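Local coordinates for protein aminoglycoside-O-phosphotransferase VIII (Streptomyces rimosus, PDB 4H05) that probably phosphorylates the 3'-hydroxyl of aminoglycoside antibiotics using ATP as phosphate donor, probably with magnesium, a kinase reaction that confers antibiotic resistance, at residues Val211-Arg216 and Leu268-Phe273; Val35-Leu38 and Arg43-Phe46. One frame throughout, in Å; residues are numbered along the deposited sequence.

Contact 1: Val211-Arg216 and Leu268-Phe273; sequences VGRVGR and LLDEFF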
ATOM      1  N   VAL A 211      -3.894  -2.400   2.414  1.00 23.77           N
ATOM      2  CA  VAL A 211      -3.917  -3.614   1.597  1.00 19.35           C
ATOM      3  C   VAL A 211      -5.025  -3.551   0.577  1.00 22.59           C
ATOM      4  O   VAL A 211      -5.427  -4.524   0.003  1.00 28.11           O
ATOM      5  CB  VAL A 211      -3.959  -4.836   2.539  1.00 20.35           C
ATOM      6  CG1 VAL A 211      -2.746  -4.778   3.528  1.00 18.75           C
ATOM      7  CG2 VAL A 211      -5.235  -4.957   3.429  1.00 19.89           C
ATOM      8  N   GLY A 212      -5.505  -2.361   0.295  1.00 22.32           N
ATOM      9  CA  GLY A 212      -6.653  -2.216  -0.558  1.00 22.29           C
ATOM     10  C   GLY A 212      -6.415  -2.749  -1.955  1.00 23.44           C
ATOM     11  O   GLY A 212      -7.417  -3.145  -2.641  1.00 21.07           O
ATOM     12  N   ARG A 213      -5.140  -2.779  -2.399  1.00 20.89           N
ATOM     13  CA  ARG A 213      -4.826  -3.298  -3.759  1.00 20.55           C
ATOM     14  C   ARG A 213      -4.303  -4.696  -3.824  1.00 23.03           C
ATOM     15  O   ARG A 213      -3.790  -5.155  -4.898  1.00 23.37           O
ATOM     16  CB  ARG A 213      -3.756  -2.416  -4.421  1.00 22.22           C
ATOM     17  CG  ARG A 213      -4.088  -0.948  -4.597  1.00 24.23           C
ATOM     18  CD  ARG A 213      -2.839  -0.244  -5.152  1.00 24.68           C
ATOM     19  NE  ARG A 213      -2.978   1.211  -5.102  1.00 27.70           N
ATOM     20  CZ  ARG A 213      -2.023   2.135  -5.282  1.00 32.80           C
ATOM     21  NH1 ARG A 213      -2.392   3.404  -5.233  1.00 30.45           N
ATOM     22  NH2 ARG A 213      -0.696   1.839  -5.467  1.00 32.96           N
ATOM     23  N   VAL A 214      -4.350  -5.401  -2.692  1.00 24.82           N
ATOM     24  CA  VAL A 214      -3.928  -6.768  -2.674  1.00 22.31           C
ATOM     25  C   VAL A 214      -4.635  -7.546  -3.775  1.00 22.27           C
ATOM     26  O   VAL A 214      -5.808  -7.397  -4.007  1.00 25.09           O
ATOM     27  CB  VAL A 214      -4.114  -7.442  -1.280  1.00 21.79           C
ATOM     28  CG1 VAL A 214      -4.066  -8.930  -1.382  1.00 21.71           C
ATOM     29  CG2 VAL A 214      -2.966  -7.058  -0.378  1.00 22.75           C
ATOM     30  N   GLY A 215      -3.916  -8.462  -4.398  1.00 22.97           N
ATOM     31  CA  GLY A 215      -4.425  -9.219  -5.497  1.00 24.97           C
ATOM     32  C   GLY A 215      -3.255  -9.769  -6.277  1.00 29.32           C
ATOM     33  O   GLY A 215      -2.055  -9.340  -6.113  1.00 23.29           O
ATOM     34  N   ARG A 216      -3.576 -10.703  -7.150  1.00 29.96           N
ATOM     35  CA  ARG A 216      -2.553 -11.182  -8.038  1.00 28.96           C
ATOM     36  C   ARG A 216      -2.121 -10.155  -9.090  1.00 26.28           C
ATOM     37  O   ARG A 216      -2.931  -9.374  -9.678  1.00 23.04           O
ATOM     38  CB  ARG A 216      -2.909 -12.533  -8.612  1.00 35.63           C
ATOM     39  CG  ARG A 216      -4.124 -12.633  -9.442  1.00 44.17           C
ATOM     40  CD  ARG A 216      -4.811 -14.019  -9.284  1.00 51.96           C
ATOM     41  NE  ARG A 216      -6.176 -13.897  -9.792  1.00 52.06           N
ATOM     42  CZ  ARG A 216      -6.427 -13.621 -11.064  1.00 51.58           C
ATOM     43  NH1 ARG A 216      -5.416 -13.520 -11.938  1.00 46.74           N
ATOM     44  NH2 ARG A 216      -7.682 -13.440 -11.467  1.00 55.43           N
ATOM     45  N   LEU A 268       5.596   3.510 -13.469  1.00 24.79           N
ATOM     46  CA  LEU A 268       4.734   4.321 -14.325  1.00 25.39           C
ATOM     47  C   LEU A 268       3.265   4.025 -14.059  1.00 27.66           C
ATOM     48  O   LEU A 268       2.422   4.942 -13.860  1.00 26.48           O
ATOM     49  CB  LEU A 268       5.058   4.065 -15.821  1.00 24.76           C
ATOM     50  CG  LEU A 268       4.061   4.622 -16.810  1.00 26.33           C
ATOM     51  CD1 LEU A 268       3.980   6.169 -16.768  1.00 24.26           C
ATOM     52  CD2 LEU A 268       4.392   4.033 -18.217  1.00 29.55           C
ATOM     53  N   LEU A 269       2.945   2.746 -13.979  1.00 26.83           N
ATOM     54  CA  LEU A 269       1.544   2.426 -13.581  1.00 27.72           C
ATOM     55  C   LEU A 269       1.070   3.150 -12.326  1.00 26.88           C
ATOM     56  O   LEU A 269      -0.108   3.608 -12.219  1.00 24.16           O
ATOM     57  CB  LEU A 269       1.380   0.913 -13.430  1.00 26.85           C
ATOM     58  CG  LEU A 269      -0.015   0.414 -13.056  1.00 28.21           C
ATOM     59  CD1 LEU A 269      -1.004   0.785 -14.175  1.00 25.64           C
ATOM     60  CD2 LEU A 269       0.022  -1.104 -12.739  1.00 23.98           C
ATOM     61  N   ASP A 270       1.980   3.255 -11.382  1.00 24.61           N
ATOM     62  CA  ASP A 270       1.623   3.776 -10.102  1.00 26.83           C
ATOM     63  C   ASP A 270       1.352   5.269 -10.145  1.00 29.08           C
ATOM     64  O   ASP A 270       0.677   5.783  -9.274  1.00 24.57           O
ATOM     65  CB  ASP A 270       2.680   3.462  -9.032  1.00 26.04           C
ATOM     66  CG  ASP A 270       2.128   3.602  -7.586  1.00 29.28           C
ATOM     67  OD1 ASP A 270       1.000   3.126  -7.277  1.00 27.77           O
ATOM     68  OD2 ASP A 270       2.785   4.239  -6.748  1.00 30.97           O
ATOM     69  N   GLU A 271       1.875   5.966 -11.143  1.00 31.57           N
ATOM     70  CA  GLU A 271       1.606   7.369 -11.261  1.00 33.53           C
ATOM     71  C   GLU A 271       0.127   7.634 -11.488  1.00 33.77           C
ATOM     72  O   GLU A 271      -0.319   8.755 -11.320  1.00 35.70           O
ATOM     73  CB  GLU A 271       2.339   7.914 -12.470  1.00 35.22           C
ATOM     74  CG  GLU A 271       3.855   7.646 -12.475  1.00 35.61           C
ATOM     75  CD  GLU A 271       4.601   8.874 -12.102  1.00 38.48           C
ATOM     76  OE1 GLU A 271       4.071   9.555 -11.189  1.00 41.10           O
ATOM     77  OE2 GLU A 271       5.651   9.162 -12.729  1.00 33.68           O
ATOM     78  N   PHE A 272      -0.602   6.611 -11.920  1.00 31.73           N
ATOM     79  CA  PHE A 272      -2.016   6.768 -12.295  1.00 33.96           C
ATOM     80  C   PHE A 272      -2.924   6.670 -11.095  1.00 37.23           C
ATOM     81  O   PHE A 272      -4.089   6.976 -11.186  1.00 43.19           O
ATOM     82  CB  PHE A 272      -2.460   5.688 -13.276  1.00 29.12           C
ATOM     83  CG  PHE A 272      -1.832   5.808 -14.630  1.00 32.05           C
ATOM     84  CD1 PHE A 272      -2.521   6.365 -15.683  1.00 31.92           C
ATOM     85  CD2 PHE A 272      -0.591   5.377 -14.840  1.00 31.72           C
ATOM     86  CE1 PHE A 272      -1.960   6.460 -16.914  1.00 34.47           C
ATOM     87  CE2 PHE A 272       0.013   5.482 -16.069  1.00 34.57           C
ATOM     88  CZ  PHE A 272      -0.666   6.051 -17.112  1.00 35.68           C
ATOM     89  N   PHE A 273      -2.387   6.223  -9.980  1.00 38.89           N
ATOM     90  CA  PHE A 273      -3.178   5.982  -8.802  1.00 42.77           C
ATOM     91  C   PHE A 273      -2.815   6.898  -7.653  1.00 40.38           C
ATOM     92  O   PHE A 273      -3.478   6.905  -6.633  1.00 42.23           O
ATOM     93  CB  PHE A 273      -2.965   4.533  -8.357  1.00 45.01           C
ATOM     94  CG  PHE A 273      -3.395   3.521  -9.358  1.00 39.93           C
ATOM     95  CD1 PHE A 273      -4.649   2.975  -9.294  1.00 46.51           C
ATOM     96  CD2 PHE A 273      -2.512   3.035 -10.281  1.00 35.56           C
ATOM     97  CE1 PHE A 273      -5.044   1.993 -10.197  1.00 44.37           C
ATOM     98  CE2 PHE A 273      -2.893   2.104 -11.194  1.00 32.50           C
ATOM     99  CZ  PHE A 273      -4.163   1.584 -11.175  1.00 39.61           C
ATOM    100  OXT PHE A 273      -1.857   7.624  -7.667  1.00 44.11           O
TER
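Arg213 reaches across to Asp270 and Phe273, and this one long side chain carries the whole contact from its side. Charge comes first: NH2 of Arg213 lies 2.8 Å from OD1 of Asp270, a salt bridge whose hydrogen bond is weak because the N-H meets the oxygen at only 129°. The two groups are not laid flat against each other; guanidinium and carboxylate planes stand 71° apart, and the side chains cross at about a right angle. The arginine chain runs extended from CG to NE, which lets it span a gap where the nearest CA atoms, those of Arg213 and Phe273, are still 10.7 Å apart. Both charged groups have second partners that limit their freedom: Arg213 NH2 also donates to the carbonyl O of Gly189, and Asp270 OD2 pairs with Arg228.

Arg213 belongs to a type I turn, Val211 to Val214, closed by Val214 N to Val211 O at 3.0 Å. The turn follows Asp210, a predicted magnesium ligand, at the place corresponding to the DFG region of protein kinases, the clan to which this family belongs. Arg213 also touches Asp190, the predicted proton acceptor, so the contact borders the probable active site. A second type I turn, Asp270 to Phe273, closes the chain.

Beside the charge pair lies a van der Waals contact. NH1 of Arg213 sits 3.4 Å from CB of Phe273, the last residue, and CG of that phenylalanine lies over one face of the guanidinium, offset toward its rim. The aromatic ring is inclined by 49° to the guanidinium, not stacked on it; a cation-pi partner of the ring is Arg135.

Contact 2: Val35-Leu38 and Arg43-Phe46; sequences VYRL and RELF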
ATOM      1  N   VAL A  35      -7.526   9.248   7.917  1.00 38.42           N
ATOM      2  CA  VAL A  35      -6.900   8.206   8.683  1.00 33.59           C
ATOM      3  C   VAL A  35      -6.731   8.711  10.108  1.00 32.77           C
ATOM      4  O   VAL A  35      -6.190   9.782  10.304  1.00 35.84           O
ATOM      5  CB  VAL A  35      -5.514   7.851   8.096  1.00 35.54           C
ATOM      6  CG1 VAL A  35      -4.777   6.823   9.002  1.00 35.65           C
ATOM      7  CG2 VAL A  35      -5.664   7.295   6.660  1.00 36.83           C
ATOM      8  N   TYR A  36      -7.194   7.936  11.094  1.00 28.02           N
ATOM      9  CA  TYR A  36      -7.074   8.277  12.498  1.00 29.64           C
ATOM     10  C   TYR A  36      -6.578   7.104  13.330  1.00 31.10           C
ATOM     11  O   TYR A  36      -6.834   5.938  12.984  1.00 31.83           O
ATOM     12  CB  TYR A  36      -8.436   8.739  13.064  1.00 32.77           C
ATOM     13  CG  TYR A  36      -9.131   9.790  12.236  1.00 30.21           C
ATOM     14  CD1 TYR A  36      -8.982  11.116  12.523  1.00 31.51           C
ATOM     15  CD2 TYR A  36      -9.950   9.428  11.184  1.00 33.50           C
ATOM     16  CE1 TYR A  36      -9.594  12.093  11.763  1.00 34.39           C
ATOM     17  CE2 TYR A  36     -10.598  10.389  10.434  1.00 41.45           C
ATOM     18  CZ  TYR A  36     -10.393  11.728  10.725  1.00 38.67           C
ATOM     19  OH  TYR A  36     -11.023  12.679   9.989  1.00 50.70           O
ATOM     20  N   ARG A  37      -5.885   7.443  14.409  1.00 30.51           N
ATOM     21  CA  ARG A  37      -5.515   6.581  15.503  1.00 30.45           C
ATOM     22  C   ARG A  37      -6.394   6.903  16.702  1.00 31.45           C
ATOM     23  O   ARG A  37      -6.459   8.083  17.151  1.00 30.37           O
ATOM     24  CB  ARG A  37      -4.080   6.828  15.850  1.00 36.19           C
ATOM     25  CG  ARG A  37      -3.550   5.983  17.002  1.00 50.08           C
ATOM     26  CD  ARG A  37      -2.109   6.408  17.343  1.00 60.16           C
ATOM     27  NE  ARG A  37      -1.203   5.956  16.280  1.00 64.47           N
ATOM     28  CZ  ARG A  37      -0.675   4.724  16.197  1.00 68.78           C
ATOM     29  NH1 ARG A  37       0.136   4.418  15.190  1.00 58.09           N
ATOM     30  NH2 ARG A  37      -0.949   3.789  17.114  1.00 65.91           N
ATOM     31  N   LEU A  38      -7.142   5.901  17.161  1.00 28.31           N
ATOM     32  CA  LEU A  38      -8.064   6.056  18.293  1.00 29.15           C
ATOM     33  C   LEU A  38      -7.461   5.325  19.426  1.00 30.61           C
ATOM     34  O   LEU A  38      -7.135   4.163  19.294  1.00 34.87           O
ATOM     35  CB  LEU A  38      -9.420   5.433  18.071  1.00 26.13           C
ATOM     36  CG  LEU A  38     -10.515   6.247  17.442  1.00 27.15           C
ATOM     37  CD1 LEU A  38      -9.931   6.794  16.091  1.00 26.65           C
ATOM     38  CD2 LEU A  38     -11.791   5.374  17.330  1.00 22.31           C
ATOM     39  N   ARG A  43      -6.141   0.182  24.627  1.00 48.33           N
ATOM     40  CA  ARG A  43      -6.384  -0.368  23.271  1.00 50.10           C
ATOM     41  C   ARG A  43      -6.181   0.809  22.302  1.00 43.70           C
ATOM     42  O   ARG A  43      -6.371   2.004  22.685  1.00 36.38           O
ATOM     43  CB  ARG A  43      -7.797  -0.984  23.105  1.00 55.79           C
ATOM     44  CG  ARG A  43      -8.966  -0.044  23.435  1.00 68.21           C
ATOM     45  CD  ARG A  43     -10.179  -0.114  22.485  1.00 75.89           C
ATOM     46  NE  ARG A  43     -11.148   0.979  22.760  1.00 79.86           N
ATOM     47  CZ  ARG A  43     -12.492   0.929  22.601  1.00 88.81           C
ATOM     48  NH1 ARG A  43     -13.099  -0.174  22.132  1.00 89.85           N
ATOM     49  NH2 ARG A  43     -13.258   2.000  22.917  1.00 76.97           N
ATOM     50  N   GLU A  44      -5.752   0.480  21.091  1.00 36.45           N
ATOM     51  CA  GLU A  44      -5.530   1.445  20.011  1.00 34.85           C
ATOM     52  C   GLU A  44      -6.119   0.834  18.818  1.00 28.72           C
ATOM     53  O   GLU A  44      -5.975  -0.349  18.649  1.00 25.57           O
ATOM     54  CB  GLU A  44      -4.056   1.764  19.734  1.00 38.69           C
ATOM     55  CG  GLU A  44      -3.424   2.555  20.865  1.00 46.32           C
ATOM     56  CD  GLU A  44      -2.495   3.705  20.445  1.00 56.08           C
ATOM     57  OE1 GLU A  44      -2.299   3.977  19.227  1.00 60.91           O
ATOM     58  OE2 GLU A  44      -1.967   4.379  21.378  1.00 66.63           O
ATOM     59  N   LEU A  45      -6.886   1.639  18.067  1.00 28.04           N
ATOM     60  CA  LEU A  45      -7.449   1.291  16.774  1.00 27.58           C
ATOM     61  C   LEU A  45      -6.941   2.244  15.715  1.00 27.99           C
ATOM     62  O   LEU A  45      -6.648   3.431  15.957  1.00 24.66           O
ATOM     63  CB  LEU A  45      -8.953   1.379  16.781  1.00 25.32           C
ATOM     64  CG  LEU A  45      -9.553   0.591  17.958  1.00 27.19           C
ATOM     65  CD1 LEU A  45     -11.004   0.905  18.125  1.00 24.19           C
ATOM     66  CD2 LEU A  45      -9.426  -0.940  17.772  1.00 26.54           C
ATOM     67  N   PHE A  46      -6.892   1.727  14.517  1.00 26.92           N
ATOM     68  CA  PHE A  46      -6.773   2.549  13.340  1.00 26.46           C
ATOM     69  C   PHE A  46      -8.136   2.684  12.656  1.00 25.22           C
ATOM     70  O   PHE A  46      -8.846   1.670  12.449  1.00 29.55           O
ATOM     71  CB  PHE A  46      -5.822   1.844  12.331  1.00 30.29           C
ATOM     72  CG  PHE A  46      -4.367   1.799  12.717  1.00 36.05           C
ATOM     73  CD1 PHE A  46      -3.472   1.003  11.952  1.00 39.65           C
ATOM     74  CD2 PHE A  46      -3.838   2.500  13.822  1.00 36.01           C
ATOM     75  CE1 PHE A  46      -2.115   0.931  12.274  1.00 33.32           C
ATOM     76  CE2 PHE A  46      -2.476   2.412  14.130  1.00 40.13           C
ATOM     77  CZ  PHE A  46      -1.618   1.625  13.349  1.00 36.86           C
TER
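Leu38 and Leu45 face each other as an antiparallel hydrogen-bonded pair, and their backbones make the close-knit part of this hairpin. Leu38 N donates to Leu45 O at 2.8 Å, with a nearly straight N-H...O angle of 170°; the return bond, Leu45 N to Leu38 O, is equally short and lies in the carbonyl plane. Beside this pair of bonds, CA of Glu44 approaches O of Leu38 at 3.2 Å in a CA-H...O contact. The two leucines project to the same face of the sheet, where their CB atoms come within 4.3 Å.

The other face carries Arg37 and Phe46, a non-hydrogen-bonded pair, and is partly exposed. There the contact is made by side chains. Arg37 starts with CG anti to its own N (chi1 180°) and bends at chi3, which sets the guanidinium alongside the Phe46 ring with its edge to Glu44. Ring and guanidinium meet almost at right angles (87°): CE2 of Phe46 lies over one guanidinium face, 3.5 Å from NH1 of Arg37, while NH2 sits at the ring edge, in its plane. NH2 of Arg37 also forms a salt bridge with OE1 of Glu44, at a short 2.5 Å and nearly within the guanidinium plane, which would restrain the group's rotation. Arg43, poorly ordered and exposed, marks the loose end.

These strands, 35-40 and 43-50, form a beta hairpin inside the five-stranded antiparallel sheet of the kinase-like N-terminal lobe. Strand 22-25 adjoins the first, with Trp23 against Leu38 and edge-to-face with Tyr36, while strand 86-93 adjoins the second.

The two contacts lie on different lobes of a kinase-like fold: contact 2 in the N-terminal sheet, contact 1 among the turns and helices of the C-terminal lobe. Their centres are 24 Å apart, their nearest atoms about 10 Å, and they do not touch. Contact 1 touches the predicted proton acceptor, Asp190, whose side chain is about 3 Å from that of Arg213; the Arg213 side chain is also about 7 Å from that of Asn195. Contact 2 only comes near the predicted metal site, through Phe46, whose side chain is about 7 Å from that of Asp210 and about 9 Å from that of Asn195, both predicted magnesium ligands.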